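Local coordinates for protein CRISPR-associated endonuclease Cas9 (Campylobacter jejuni subsp. jejuni serotype O:2, PDB 5X2H) that is an RNA-guided endonuclease of bacterial CRISPR immunity, cutting both strands of matching DNA when intact, and is crystallised here without its HNH domain, at residues 104-109 / 175-180; 108-113 / 121-126; 163-166 / 170-173. One frame throughout, in Å; residues are numbered along the deposited sequence.

In the fold
The three contacts lie in one helical region that carries the guide RNA, away from the predicted RuvC metal site. Interactions 1 and 2 share Tyr108 and Glu109 on helix 107-113, and their centres are about 12 Å apart. Interaction 3 is nested within the chain loop that interaction 1 closes, with centres again about 12 Å apart. Helix 168-175 joins these two: Glu175 OE2 lies 2.5 Å from Tyr165 OH, a probable hydrogen bond, and Leu172 O probably accepts from Phe177 N. Interactions 2 and 3 meet where Tyr173 packs on Glu109 and Phe112. RNA touches interactions 1 and 2, whereas the nearest atom of interaction 3 is about 7 Å from nucleic acid.

Interaction 1 (104-109 / 175-180); sequences LISPYE and EYFQKF. With nucleotides of chain B.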
loop_
_atom_site.group_PDB
_atom_site.type_symbol
_atom_site.label_atom_id
_atom_site.label_comp_id
_atom_site.label_asym_id
_atom_site.label_seq_id
_atom_site.Cartn_x
_atom_site.Cartn_y
_atom_site.Cartn_z
ATOM N N LEU A 104 45.104 0.406 -0.903
ATOM C CA LEU A 104 44.204 -0.030 -1.961
ATOM C C LEU A 104 44.148 1.017 -3.064
ATOM O O LEU A 104 43.752 2.162 -2.818
ATOM C CB LEU A 104 42.805 -0.287 -1.398
ATOM C CG LEU A 104 41.958 -1.355 -2.086
ATOM C CD1 LEU A 104 42.694 -2.684 -2.104
ATOM C CD2 LEU A 104 40.623 -1.488 -1.373
ATOM N N ILE A 105 44.543 0.621 -4.274
ATOM C CA ILE A 105 44.258 1.424 -5.455
ATOM C C ILE A 105 42.755 1.433 -5.695
ATOM O O ILE A 105 42.083 0.399 -5.578
ATOM C CB ILE A 105 45.010 0.871 -6.678
ATOM C CG1 ILE A 105 46.511 0.769 -6.393
ATOM C CG2 ILE A 105 44.750 1.737 -7.901
ATOM C CD1 ILE A 105 47.182 2.102 -6.144
ATOM N N SER A 106 42.215 2.602 -6.030
ATOM C CA SER A 106 40.782 2.731 -6.224
ATOM C C SER A 106 40.340 2.002 -7.492
ATOM O O SER A 106 41.123 1.846 -8.434
ATOM C CB SER A 106 40.386 4.201 -6.323
ATOM O OG SER A 106 40.828 4.758 -7.549
ATOM N N PRO A 107 39.084 1.547 -7.545
ATOM C CA PRO A 107 38.585 0.940 -8.788
ATOM C C PRO A 107 38.520 1.922 -9.942
ATOM O O PRO A 107 38.574 1.505 -11.104
ATOM C CB PRO A 107 37.186 0.434 -8.401
ATOM C CG PRO A 107 37.168 0.409 -6.907
ATOM C CD PRO A 107 38.075 1.516 -6.472
ATOM N N TYR A 108 38.399 3.221 -9.655
ATOM C CA TYR A 108 38.382 4.211 -10.727
ATOM C C TYR A 108 39.733 4.291 -11.424
ATOM O O TYR A 108 39.795 4.472 -12.644
ATOM C CB TYR A 108 37.973 5.575 -10.174
ATOM C CG TYR A 108 36.610 5.564 -9.525
ATOM C CD1 TYR A 108 35.455 5.594 -10.297
ATOM C CD2 TYR A 108 36.475 5.514 -8.146
ATOM C CE1 TYR A 108 34.203 5.574 -9.711
ATOM C CE2 TYR A 108 35.225 5.494 -7.550
ATOM C CZ TYR A 108 34.095 5.526 -8.337
ATOM O OH TYR A 108 32.852 5.509 -7.742
ATOM N N GLU A 109 40.825 4.151 -10.670
ATOM C CA GLU A 109 42.139 4.108 -11.301
ATOM C C GLU A 109 42.370 2.772 -11.993
ATOM O O GLU A 109 42.961 2.723 -13.079
ATOM C CB GLU A 109 43.238 4.374 -10.272
ATOM C CG GLU A 109 44.641 4.298 -10.861
ATOM C CD GLU A 109 45.699 4.903 -9.961
ATOM O OE1 GLU A 109 45.413 5.121 -8.765
ATOM O OE2 GLU A 109 46.816 5.166 -10.455
ATOM N N GLU A 175 37.642 13.262 -14.335
ATOM C CA GLU A 175 36.863 14.471 -14.102
ATOM C C GLU A 175 36.568 14.720 -12.631
ATOM O O GLU A 175 36.442 15.880 -12.224
ATOM C CB GLU A 175 35.541 14.409 -14.875
ATOM C CG GLU A 175 35.687 14.561 -16.378
ATOM C CD GLU A 175 35.970 15.992 -16.792
ATOM O OE1 GLU A 175 35.684 16.911 -15.995
ATOM O OE2 GLU A 175 36.479 16.196 -17.914
ATOM N N TYR A 176 36.461 13.672 -11.823
ATOM C CA TYR A 176 36.021 13.871 -10.446
ATOM C C TYR A 176 36.913 13.208 -9.406
ATOM O O TYR A 176 37.099 13.774 -8.327
ATOM C CB TYR A 176 34.577 13.366 -10.286
ATOM C CG TYR A 176 33.608 13.980 -11.271
ATOM C CD1 TYR A 176 33.269 15.326 -11.195
ATOM C CD2 TYR A 176 33.032 13.216 -12.277
ATOM C CE1 TYR A 176 32.387 15.893 -12.095
ATOM C CE2 TYR A 176 32.149 13.774 -13.182
ATOM C CZ TYR A 176 31.829 15.112 -13.086
ATOM O OH TYR A 176 30.950 15.671 -13.984
ATOM N N PHE A 177 37.467 12.031 -9.695
ATOM C CA PHE A 177 38.157 11.270 -8.659
ATOM C C PHE A 177 39.376 12.020 -8.141
ATOM O O PHE A 177 40.329 12.269 -8.886
ATOM C CB PHE A 177 38.568 9.894 -9.173
ATOM C CG PHE A 177 39.333 9.090 -8.161
ATOM C CD1 PHE A 177 38.677 8.490 -7.097
ATOM C CD2 PHE A 177 40.709 8.958 -8.256
ATOM C CE1 PHE A 177 39.377 7.760 -6.157
ATOM C CE2 PHE A 177 41.415 8.230 -7.317
ATOM C CZ PHE A 177 40.750 7.633 -6.268
ATOM N N GLN A 178 39.340 12.364 -6.852
ATOM C CA GLN A 178 40.428 13.075 -6.177
ATOM C C GLN A 178 40.812 14.347 -6.925
ATOM O O GLN A 178 41.986 14.711 -7.017
ATOM C CB GLN A 178 41.642 12.166 -5.975
ATOM C CG GLN A 178 41.398 11.053 -4.969
ATOM C CD GLN A 178 42.659 10.303 -4.600
ATOM O OE1 GLN A 178 43.708 10.478 -5.223
ATOM N NE2 GLN A 178 42.566 9.465 -3.572
ATOM N N LYS A 179 39.810 15.028 -7.469
ATOM C CA LYS A 179 39.978 16.344 -8.067
ATOM C C LYS A 179 39.351 17.381 -7.145
ATOM O O LYS A 179 38.282 17.150 -6.573
ATOM C CB LYS A 179 39.337 16.409 -9.457
ATOM C CG LYS A 179 39.942 15.444 -10.467
ATOM C CD LYS A 179 41.409 15.759 -10.722
ATOM C CE LYS A 179 42.024 14.789 -11.719
ATOM N NZ LYS A 179 42.002 13.382 -11.225
ATOM N N PHE A 180 40.023 18.517 -6.992
ATOM C CA PHE A 180 39.575 19.527 -6.045
ATOM C C PHE A 180 38.519 20.429 -6.670
ATOM O O PHE A 180 38.647 20.858 -7.820
ATOM C CB PHE A 180 40.757 20.358 -5.549
ATOM C CG PHE A 180 41.717 19.581 -4.698
ATOM C CD1 PHE A 180 41.333 19.117 -3.451
ATOM C CD2 PHE A 180 43.001 19.314 -5.142
ATOM C CE1 PHE A 180 42.211 18.398 -2.663
ATOM C CE2 PHE A 180 43.886 18.597 -4.357
ATOM C CZ PHE A 180 43.489 18.139 -3.115
ATOM P P A B 44 33.488 4.300 -4.311
ATOM O OP1 A B 44 32.920 4.010 -5.650
ATOM O OP2 A B 44 32.610 4.874 -3.262
ATOM O "O5'" A B 44 34.109 2.953 -3.734
ATOM C "C5'" A B 44 35.121 2.254 -4.446
ATOM C "C4'" A B 44 35.770 1.201 -3.584
ATOM O "O4'" A B 44 36.391 1.815 -2.425
ATOM C "C3'" A B 44 34.829 0.164 -2.997
ATOM O "O3'" A B 44 34.532 -0.864 -3.921
ATOM C "C2'" A B 44 35.582 -0.324 -1.765
ATOM O "O2'" A B 44 36.560 -1.288 -2.124
ATOM C "C1'" A B 44 36.301 0.950 -1.313
ATOM N N9 A B 44 35.597 1.650 -0.219
ATOM C C8 A B 44 34.803 2.767 -0.300
ATOM N N7 A B 44 34.326 3.166 0.857
ATOM C C5 A B 44 34.847 2.253 1.764
ATOM C C6 A B 44 34.723 2.126 3.162
ATOM N N6 A B 44 34.003 2.953 3.925
ATOM N N1 A B 44 35.370 1.104 3.762
ATOM C C2 A B 44 36.096 0.274 3.002
ATOM N N3 A B 44 36.292 0.291 1.685
ATOM C C4 A B 44 35.633 1.317 1.116
ATOM P P U B 28 46.688 4.456 2.448
ATOM O OP1 U B 28 48.023 4.101 1.899
ATOM O OP2 U B 28 46.584 5.066 3.799
ATOM O "O5'" U B 28 45.990 5.445 1.413
ATOM C "C5'" U B 28 46.027 5.188 0.017
ATOM C "C4'" U B 28 45.339 6.284 -0.758
ATOM O "O4'" U B 28 43.927 6.313 -0.420
ATOM C "C3'" U B 28 45.815 7.698 -0.464
ATOM O "O3'" U B 28 47.000 8.044 -1.159
ATOM C "C2'" U B 28 44.611 8.545 -0.848
ATOM O "O2'" U B 28 44.537 8.699 -2.258
ATOM C "C1'" U B 28 43.460 7.647 -0.401
ATOM N N1 U B 28 43.007 7.973 0.972
ATOM C C2 U B 28 42.192 9.079 1.145
ATOM O O2 U B 28 41.830 9.796 0.226
ATOM N N3 U B 28 41.811 9.325 2.442
ATOM C C4 U B 28 42.156 8.595 3.560
ATOM O O4 U B 28 41.734 8.936 4.666
ATOM C C5 U B 28 43.003 7.472 3.299
ATOM C C6 U B 28 43.386 7.207 2.047
ATOM P P G B 27 44.266 1.336 7.209
ATOM O OP1 G B 27 45.645 0.836 7.447
ATOM O OP2 G B 27 43.695 2.344 8.141
ATOM O "O5'" G B 27 44.193 1.925 5.732
ATOM C "C5'" G B 27 44.563 1.125 4.620
ATOM C "C4'" G B 27 44.037 1.688 3.321
ATOM O "O4'" G B 27 42.590 1.784 3.369
ATOM C "C3'" G B 27 44.489 3.095 2.963
ATOM O "O3'" G B 27 45.786 3.124 2.392
ATOM C "C2'" G B 27 43.394 3.560 2.014
ATOM O "O2'" G B 27 43.575 2.992 0.724
ATOM C "C1'" G B 27 42.160 2.920 2.645
ATOM N N9 G B 27 41.465 3.836 3.569
ATOM C C8 G B 27 41.367 3.729 4.935
ATOM N N7 G B 27 40.671 4.698 5.469
ATOM C C5 G B 27 40.287 5.493 4.398
ATOM C C6 G B 27 39.515 6.688 4.349
ATOM O O6 G B 27 38.991 7.319 5.272
ATOM N N1 G B 27 39.375 7.153 3.049
ATOM C C2 G B 27 39.901 6.549 1.937
ATOM N N2 G B 27 39.653 7.149 0.767
ATOM N N3 G B 27 40.618 5.440 1.965
ATOM C C4 G B 27 40.772 4.970 3.218
#
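Ser106 and Tyr108 both press on the ring of Phe177. The closest approach is at the far end of that ring, where Ser106 OG lies 3.1 Å from Phe177 CZ. Deeper in, Tyr108 CB lies over one ring face, and Tyr108 CD2 comes within 3.8 Å of Phe177 CD1. The two rings are oblique to each other, with planes at 32° and centroids 5.7 Å apart. On the opposite face of the phenylalanine, Gln178 CG rests near the rim, so the ring is flanked on both sides. Phe177 reaches this place because its CG is anti to the backbone N (chi1 178°).

A second shell fixes these groups. Ser106 is the N-cap of helix 107-113, and its OG accepts from Glu109 N at 3.2 Å, which holds the hydroxyl beside the phenylalanine. On the other segment, a type II beta turn runs from Tyr176 to Lys179, with Phe177 and Gln178 at its corners; Lys179 NZ donates to Phe177 O at 3.1 Å.

RNA lies along the same surface. Tyr108 OH donates to OP1 of A44 of chain B at 2.6 Å, and the Pro107 ring packs against the sugar of that nucleotide. Leu104 N makes a weak bond to O2' of G27 of chain B. The Gln178 amide points at O2' of U28 of chain B, although the modelled separation is too short to trust in detail. The contacts named here are to phosphate and ribose, the one from Gln178 being doubtful in detail, consistent with reading the RNA backbone rather than its bases.

Further out, His130 of helix 121-133 meets Tyr108 edge-to-face, and Leu172 and Tyr173 bring helix 168-175 against the same tyrosine, leaving it wedged between two helices and the guide.

Interaction 2 (108-113 / 121-126); sequences YELRFR and KQDFAR. With nucleotides of chain B.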
loop_
_atom_site.group_PDB
_atom_site.type_symbol
_atom_site.label_atom_id
_atom_site.label_comp_id
_atom_site.label_asym_id
_atom_site.label_seq_id
_atom_site.Cartn_x
_atom_site.Cartn_y
_atom_site.Cartn_z
ATOM N N TYR A 108 38.399 3.221 -9.655
ATOM C CA TYR A 108 38.382 4.211 -10.727
ATOM C C TYR A 108 39.733 4.291 -11.424
ATOM O O TYR A 108 39.795 4.472 -12.644
ATOM C CB TYR A 108 37.973 5.575 -10.174
ATOM C CG TYR A 108 36.610 5.564 -9.525
ATOM C CD1 TYR A 108 35.455 5.594 -10.297
ATOM C CD2 TYR A 108 36.475 5.514 -8.146
ATOM C CE1 TYR A 108 34.203 5.574 -9.711
ATOM C CE2 TYR A 108 35.225 5.494 -7.550
ATOM C CZ TYR A 108 34.095 5.526 -8.337
ATOM O OH TYR A 108 32.852 5.509 -7.742
ATOM N N GLU A 109 40.825 4.151 -10.670
ATOM C CA GLU A 109 42.139 4.108 -11.301
ATOM C C GLU A 109 42.370 2.772 -11.993
ATOM O O GLU A 109 42.961 2.723 -13.079
ATOM C CB GLU A 109 43.238 4.374 -10.272
ATOM C CG GLU A 109 44.641 4.298 -10.861
ATOM C CD GLU A 109 45.699 4.903 -9.961
ATOM O OE1 GLU A 109 45.413 5.121 -8.765
ATOM O OE2 GLU A 109 46.816 5.166 -10.455
ATOM N N LEU A 110 41.912 1.678 -11.379
ATOM C CA LEU A 110 42.043 0.370 -12.011
ATOM C C LEU A 110 41.280 0.317 -13.326
ATOM O O LEU A 110 41.745 -0.288 -14.300
ATOM C CB LEU A 110 41.554 -0.726 -11.064
ATOM C CG LEU A 110 42.390 -0.999 -9.814
ATOM C CD1 LEU A 110 41.818 -2.188 -9.062
ATOM C CD2 LEU A 110 43.848 -1.240 -10.178
ATOM N N ARG A 111 40.106 0.952 -13.377
ATOM C CA ARG A 111 39.311 0.958 -14.599
ATOM C C ARG A 111 39.919 1.845 -15.679
ATOM O O ARG A 111 39.619 1.647 -16.862
ATOM C CB ARG A 111 37.878 1.397 -14.292
ATOM C CG ARG A 111 37.040 0.310 -13.629
ATOM C CD ARG A 111 35.854 0.883 -12.869
ATOM N NE ARG A 111 34.903 1.563 -13.743
ATOM C CZ ARG A 111 33.805 2.177 -13.313
ATOM N NH1 ARG A 111 33.520 2.197 -12.017
ATOM N NH2 ARG A 111 32.993 2.771 -14.177
ATOM N N PHE A 112 40.760 2.813 -15.306
ATOM C CA PHE A 112 41.482 3.577 -16.318
ATOM C C PHE A 112 42.681 2.799 -16.847
ATOM O O PHE A 112 42.947 2.816 -18.054
ATOM C CB PHE A 112 41.931 4.928 -15.758
ATOM C CG PHE A 112 42.835 5.690 -16.687
ATOM C CD1 PHE A 112 42.354 6.188 -17.887
ATOM C CD2 PHE A 112 44.167 5.901 -16.366
ATOM C CE1 PHE A 112 43.185 6.880 -18.752
ATOM C CE2 PHE A 112 45.003 6.597 -17.226
ATOM C CZ PHE A 112 44.510 7.088 -18.419
ATOM N N ARG A 113 43.413 2.114 -15.962
ATOM C CA ARG A 113 44.538 1.295 -16.403
ATOM C C ARG A 113 44.090 0.217 -17.380
ATOM O O ARG A 113 44.823 -0.128 -18.314
ATOM C CB ARG A 113 45.225 0.641 -15.206
ATOM C CG ARG A 113 45.896 1.581 -14.235
ATOM C CD ARG A 113 46.534 0.767 -13.125
ATOM N NE ARG A 113 47.178 1.589 -12.108
ATOM C CZ ARG A 113 47.724 1.098 -11.001
ATOM N NH1 ARG A 113 47.696 -0.207 -10.773
ATOM N NH2 ARG A 113 48.295 1.910 -10.122
ATOM N N LYS A 121 44.813 -10.181 -11.944
ATOM C CA LYS A 121 43.506 -10.802 -11.773
ATOM C C LYS A 121 42.853 -10.396 -10.457
ATOM O O LYS A 121 41.624 -10.456 -10.345
ATOM C CB LYS A 121 43.615 -12.323 -11.883
ATOM C CG LYS A 121 44.562 -12.990 -10.907
ATOM C CD LYS A 121 44.723 -14.460 -11.278
ATOM C CE LYS A 121 45.346 -15.269 -10.156
ATOM N NZ LYS A 121 45.447 -16.710 -10.521
ATOM N N GLN A 122 43.643 -9.973 -9.466
ATOM C CA GLN A 122 43.060 -9.339 -8.289
ATOM C C GLN A 122 42.502 -7.963 -8.628
ATOM O O GLN A 122 41.490 -7.544 -8.051
ATOM C CB GLN A 122 44.098 -9.228 -7.171
ATOM C CG GLN A 122 44.559 -10.558 -6.584
ATOM C CD GLN A 122 45.587 -11.265 -7.451
ATOM O OE1 GLN A 122 45.994 -10.754 -8.495
ATOM N NE2 GLN A 122 46.012 -12.446 -7.019
ATOM N N ASP A 123 43.143 -7.252 -9.559
ATOM C CA ASP A 123 42.634 -5.954 -9.988
ATOM C C ASP A 123 41.377 -6.112 -10.831
ATOM O O ASP A 123 40.380 -5.413 -10.616
ATOM C CB ASP A 123 43.709 -5.196 -10.769
ATOM C CG ASP A 123 44.915 -4.854 -9.919
ATOM O OD1 ASP A 123 44.743 -4.645 -8.699
ATOM O OD2 ASP A 123 46.035 -4.797 -10.473
ATOM N N PHE A 124 41.411 -7.023 -11.808
ATOM C CA PHE A 124 40.235 -7.266 -12.634
ATOM C C PHE A 124 39.057 -7.736 -11.792
ATOM O O PHE A 124 37.903 -7.420 -12.106
ATOM C CB PHE A 124 40.562 -8.295 -13.719
ATOM C CG PHE A 124 39.610 -8.278 -14.885
ATOM C CD1 PHE A 124 38.766 -7.201 -15.097
ATOM C CD2 PHE A 124 39.558 -9.346 -15.768
ATOM C CE1 PHE A 124 37.890 -7.188 -16.169
ATOM C CE2 PHE A 124 38.684 -9.338 -16.841
ATOM C CZ PHE A 124 37.848 -8.258 -17.040
ATOM N N ALA A 125 39.327 -8.480 -10.718
ATOM C CA ALA A 125 38.258 -8.954 -9.846
ATOM C C ALA A 125 37.525 -7.789 -9.193
ATOM O O ALA A 125 36.288 -7.758 -9.160
ATOM C CB ALA A 125 38.827 -9.894 -8.784
ATOM N N ARG A 126 38.276 -6.819 -8.666
ATOM C CA ARG A 126 37.646 -5.678 -8.010
ATOM C C ARG A 126 36.973 -4.753 -9.015
ATOM O O ARG A 126 35.983 -4.096 -8.680
ATOM C CB ARG A 126 38.681 -4.920 -7.174
ATOM C CG ARG A 126 39.092 -5.672 -5.913
ATOM C CD ARG A 126 40.193 -4.965 -5.136
ATOM N NE ARG A 126 39.993 -3.522 -5.102
ATOM C CZ ARG A 126 40.898 -2.635 -5.495
ATOM N NH1 ARG A 126 42.083 -3.040 -5.933
ATOM N NH2 ARG A 126 40.622 -1.342 -5.436
ATOM P P A B 44 33.488 4.300 -4.311
ATOM O OP1 A B 44 32.920 4.010 -5.650
ATOM O OP2 A B 44 32.610 4.874 -3.262
ATOM O "O5'" A B 44 34.109 2.953 -3.734
ATOM C "C5'" A B 44 35.121 2.254 -4.446
ATOM C "C4'" A B 44 35.770 1.201 -3.584
ATOM O "O4'" A B 44 36.391 1.815 -2.425
ATOM C "C3'" A B 44 34.829 0.164 -2.997
ATOM O "O3'" A B 44 34.532 -0.864 -3.921
ATOM C "C2'" A B 44 35.582 -0.324 -1.765
ATOM O "O2'" A B 44 36.560 -1.288 -2.124
ATOM C "C1'" A B 44 36.301 0.950 -1.313
ATOM N N9 A B 44 35.597 1.650 -0.219
ATOM C C8 A B 44 34.803 2.767 -0.300
ATOM N N7 A B 44 34.326 3.166 0.857
ATOM C C5 A B 44 34.847 2.253 1.764
ATOM C C6 A B 44 34.723 2.126 3.162
ATOM N N6 A B 44 34.003 2.953 3.925
ATOM N N1 A B 44 35.370 1.104 3.762
ATOM C C2 A B 44 36.096 0.274 3.002
ATOM N N3 A B 44 36.292 0.291 1.685
ATOM C C4 A B 44 35.633 1.317 1.116
ATOM P P U B 43 33.435 9.802 -3.019
ATOM O OP1 U B 43 32.774 9.894 -4.344
ATOM O OP2 U B 43 32.612 9.726 -1.789
ATOM O "O5'" U B 43 34.387 8.528 -3.026
ATOM C "C5'" U B 43 35.370 8.367 -4.034
ATOM C "C4'" U B 43 36.185 7.124 -3.805
ATOM O "O4'" U B 43 37.089 7.315 -2.682
ATOM C "C3'" U B 43 35.404 5.876 -3.426
ATOM O "O3'" U B 43 34.767 5.254 -4.529
ATOM C "C2'" U B 43 36.475 5.024 -2.763
ATOM O "O2'" U B 43 37.333 4.455 -3.743
ATOM C "C1'" U B 43 37.266 6.088 -2.000
ATOM N N1 U B 43 36.781 6.236 -0.608
ATOM C C2 U B 43 37.173 5.271 0.299
ATOM O O2 U B 43 37.891 4.330 -0.000
ATOM N N3 U B 43 36.698 5.449 1.573
ATOM C C4 U B 43 35.884 6.468 2.022
ATOM O O4 U B 43 35.542 6.491 3.205
ATOM C C5 U B 43 35.519 7.423 1.020
ATOM C C6 U B 43 35.967 7.275 -0.230
#
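Leu110 is the knuckle on which two consecutive helices meet, its two methyl groups pushed against Asp123 and Arg126. Helices 107-113 and 121-133 form a helix-loop-helix unit, with Leu110 and Asp123 the closest backbone pair, their CA atoms 6.7 Å apart.

The tight part is Leu110 against both of these residues. Its methyls straddle the Asp123 side chain, which crosses the leucine at about a right angle: Asp123 CB lies 3.9 Å from Leu110 CD1 and 4.0 Å from Leu110 CD2, and Leu110 CD2 is 3.8 Å from Asp123 CG. Leu110 CD1 also sits over one face of the guanidinium, 3.3 Å from Arg126 NH1 and 3.7 Å from Arg126 CZ; the methyl lies against the flat face, away from the plane in which the N-H bonds lie. The arginine chain bends at chi3 (40°), which brings the guanidinium back across the end of the leucine. Tyr100 and Leu104 also pack on this arginine, and Val127 touches Leu110 from the same helix as Arg126.

Toward Arg113 the contact thins out. Arg113 NH1 and Asp123 OD2 stay 4.9 Å apart; the opposite charges may attract without pairing, and no hydrogen bond joins the segments. Asp123 OD2 has a weak bond from Ser120 N, which ties the carboxylate to the start of its own helix. Arg113 instead makes a long, weak salt bridge with Glu109, one helical turn back.

At the other end of helix 107-113 the RNA takes over. U43 of chain B meets the Tyr108 ring at its edge and in its plane, with O3' of that nucleotide 3.1 Å from Tyr108 CE2.

Interaction 3 (163-166 / 170-173); sequences ANYQ and EYLY
The backbone doubles back in the connection of a helix-loop-helix pair, helices 150-162 and 168-175, bringing Tyr165 CA within 5.9 Å of Tyr171 CA. Tyr165 lies in this connection with an extended backbone, and its side chain folds over the first turn of the second helix.

The ring of Tyr165 is gripped in two ways. Over one face sits Tyr171 CA, a CH-pi contact almost straight above the ring centre and 4.0 Å from the centroid. At its edge, in the ring plane, comes the Glu170 carboxylate carbon, with Tyr165 CD1 to Glu170 CD at 3.6 Å. The carboxylate itself is turned steeply to the ring, the two planes 80° apart. Tyr171 adds its own ring, which presents an edge to Tyr165 CE2; the aromatic pair as a whole is oblique. The hydroxyl of Tyr165 reaches on to Glu175 OE2, and that of Tyr171 hydrogen-bonds to Tyr176 OH and Asn158 OD1, so both rings are held at their far ends as well.

Glu170 ties the turn to the helix start. Its side chain is extended, with CG anti to the backbone N; this extended shape carries the carboxylate back to the backbone of Gln166, while the N-H of Glu170 is bonded to Ser167 OG. The partner carboxylate oxygen, OE2, is paired with Lys174, so the negative charge is probably balanced within the same helix. Glu170 OE1 accepts from Gln166 N at 3.1 Å, the N-H...O angle 152°, with the donor 36° above the carboxylate plane.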
loop_
_atom_site.group_PDB
_atom_site.type_symbol
_atom_site.label_atom_id
_atom_site.label_comp_id
_atom_site.label_asym_id
_atom_site.label_seq_id
_atom_site.Cartn_x
_atom_site.Cartn_y
_atom_site.Cartn_z
ATOM N N ALA A 163 30.881 11.613 -24.322
ATOM C CA ALA A 163 31.315 11.400 -25.698
ATOM C C ALA A 163 32.790 11.725 -25.903
ATOM O O ALA A 163 33.360 11.335 -26.926
ATOM C CB ALA A 163 30.460 12.230 -26.656
ATOM N N ASN A 164 33.416 12.429 -24.962
ATOM C CA ASN A 164 34.832 12.760 -25.041
ATOM C C ASN A 164 35.718 11.753 -24.321
ATOM O O ASN A 164 36.913 12.012 -24.146
ATOM C CB ASN A 164 35.079 14.161 -24.473
ATOM C CG ASN A 164 34.653 15.260 -25.423
ATOM O OD1 ASN A 164 33.810 15.053 -26.296
ATOM N ND2 ASN A 164 35.242 16.440 -25.263
ATOM N N TYR A 165 35.171 10.613 -23.904
ATOM C CA TYR A 165 35.927 9.631 -23.144
ATOM C C TYR A 165 35.661 8.236 -23.684
ATOM O O TYR A 165 34.614 7.969 -24.280
ATOM C CB TYR A 165 35.581 9.688 -21.651
ATOM C CG TYR A 165 36.124 10.911 -20.953
ATOM C CD1 TYR A 165 37.427 10.938 -20.477
ATOM C CD2 TYR A 165 35.336 12.041 -20.773
ATOM C CE1 TYR A 165 37.933 12.053 -19.841
ATOM C CE2 TYR A 165 35.832 13.162 -20.135
ATOM C CZ TYR A 165 37.133 13.163 -19.672
ATOM O OH TYR A 165 37.637 14.275 -19.038
ATOM N N GLN A 166 36.628 7.344 -23.463
ATOM C CA GLN A 166 36.468 5.957 -23.882
ATOM C C GLN A 166 35.396 5.255 -23.061
ATOM O O GLN A 166 34.531 4.563 -23.610
ATOM C CB GLN A 166 37.795 5.209 -23.758
ATOM C CG GLN A 166 38.901 5.713 -24.660
ATOM C CD GLN A 166 39.929 4.640 -24.942
ATOM O OE1 GLN A 166 39.659 3.685 -25.668
ATOM N NE2 GLN A 166 41.111 4.783 -24.355
ATOM N N GLU A 170 37.039 5.984 -17.096
ATOM C CA GLU A 170 37.973 7.069 -17.384
ATOM C C GLU A 170 37.339 8.427 -17.108
ATOM O O GLU A 170 37.996 9.335 -16.585
ATOM C CB GLU A 170 38.444 6.989 -18.837
ATOM C CG GLU A 170 39.364 8.129 -19.248
ATOM C CD GLU A 170 39.664 8.137 -20.734
ATOM O OE1 GLU A 170 38.998 7.393 -21.484
ATOM O OE2 GLU A 170 40.567 8.891 -21.154
ATOM N N TYR A 171 36.060 8.580 -17.453
ATOM C CA TYR A 171 35.365 9.843 -17.228
ATOM C C TYR A 171 35.326 10.196 -15.745
ATOM O O TYR A 171 35.685 11.311 -15.351
ATOM C CB TYR A 171 33.955 9.757 -17.810
ATOM C CG TYR A 171 33.010 10.865 -17.400
ATOM C CD1 TYR A 171 33.268 12.190 -17.731
ATOM C CD2 TYR A 171 31.840 10.580 -16.707
ATOM C CE1 TYR A 171 32.396 13.201 -17.366
ATOM C CE2 TYR A 171 30.962 11.580 -16.341
ATOM C CZ TYR A 171 31.243 12.888 -16.671
ATOM O OH TYR A 171 30.364 13.880 -16.303
ATOM N N LEU A 172 34.905 9.250 -14.904
ATOM C CA LEU A 172 34.843 9.520 -13.471
ATOM C C LEU A 172 36.238 9.674 -12.876
ATOM O O LEU A 172 36.444 10.487 -11.967
ATOM C CB LEU A 172 34.077 8.406 -12.759
ATOM C CG LEU A 172 32.601 8.262 -13.137
ATOM C CD1 LEU A 172 31.959 7.097 -12.391
ATOM C CD2 LEU A 172 31.851 9.560 -12.866
ATOM N N TYR A 173 37.207 8.905 -13.375
ATOM C CA TYR A 173 38.547 8.946 -12.800
ATOM C C TYR A 173 39.251 10.258 -13.118
ATOM O O TYR A 173 40.019 10.772 -12.296
ATOM C CB TYR A 173 39.367 7.758 -13.303
ATOM C CG TYR A 173 40.828 7.814 -12.926
ATOM C CD1 TYR A 173 41.231 7.630 -11.610
ATOM C CD2 TYR A 173 41.805 8.046 -13.886
ATOM C CE1 TYR A 173 42.565 7.681 -11.259
ATOM C CE2 TYR A 173 43.145 8.097 -13.544
ATOM C CZ TYR A 173 43.518 7.913 -12.230
ATOM O OH TYR A 173 44.846 7.959 -11.878
#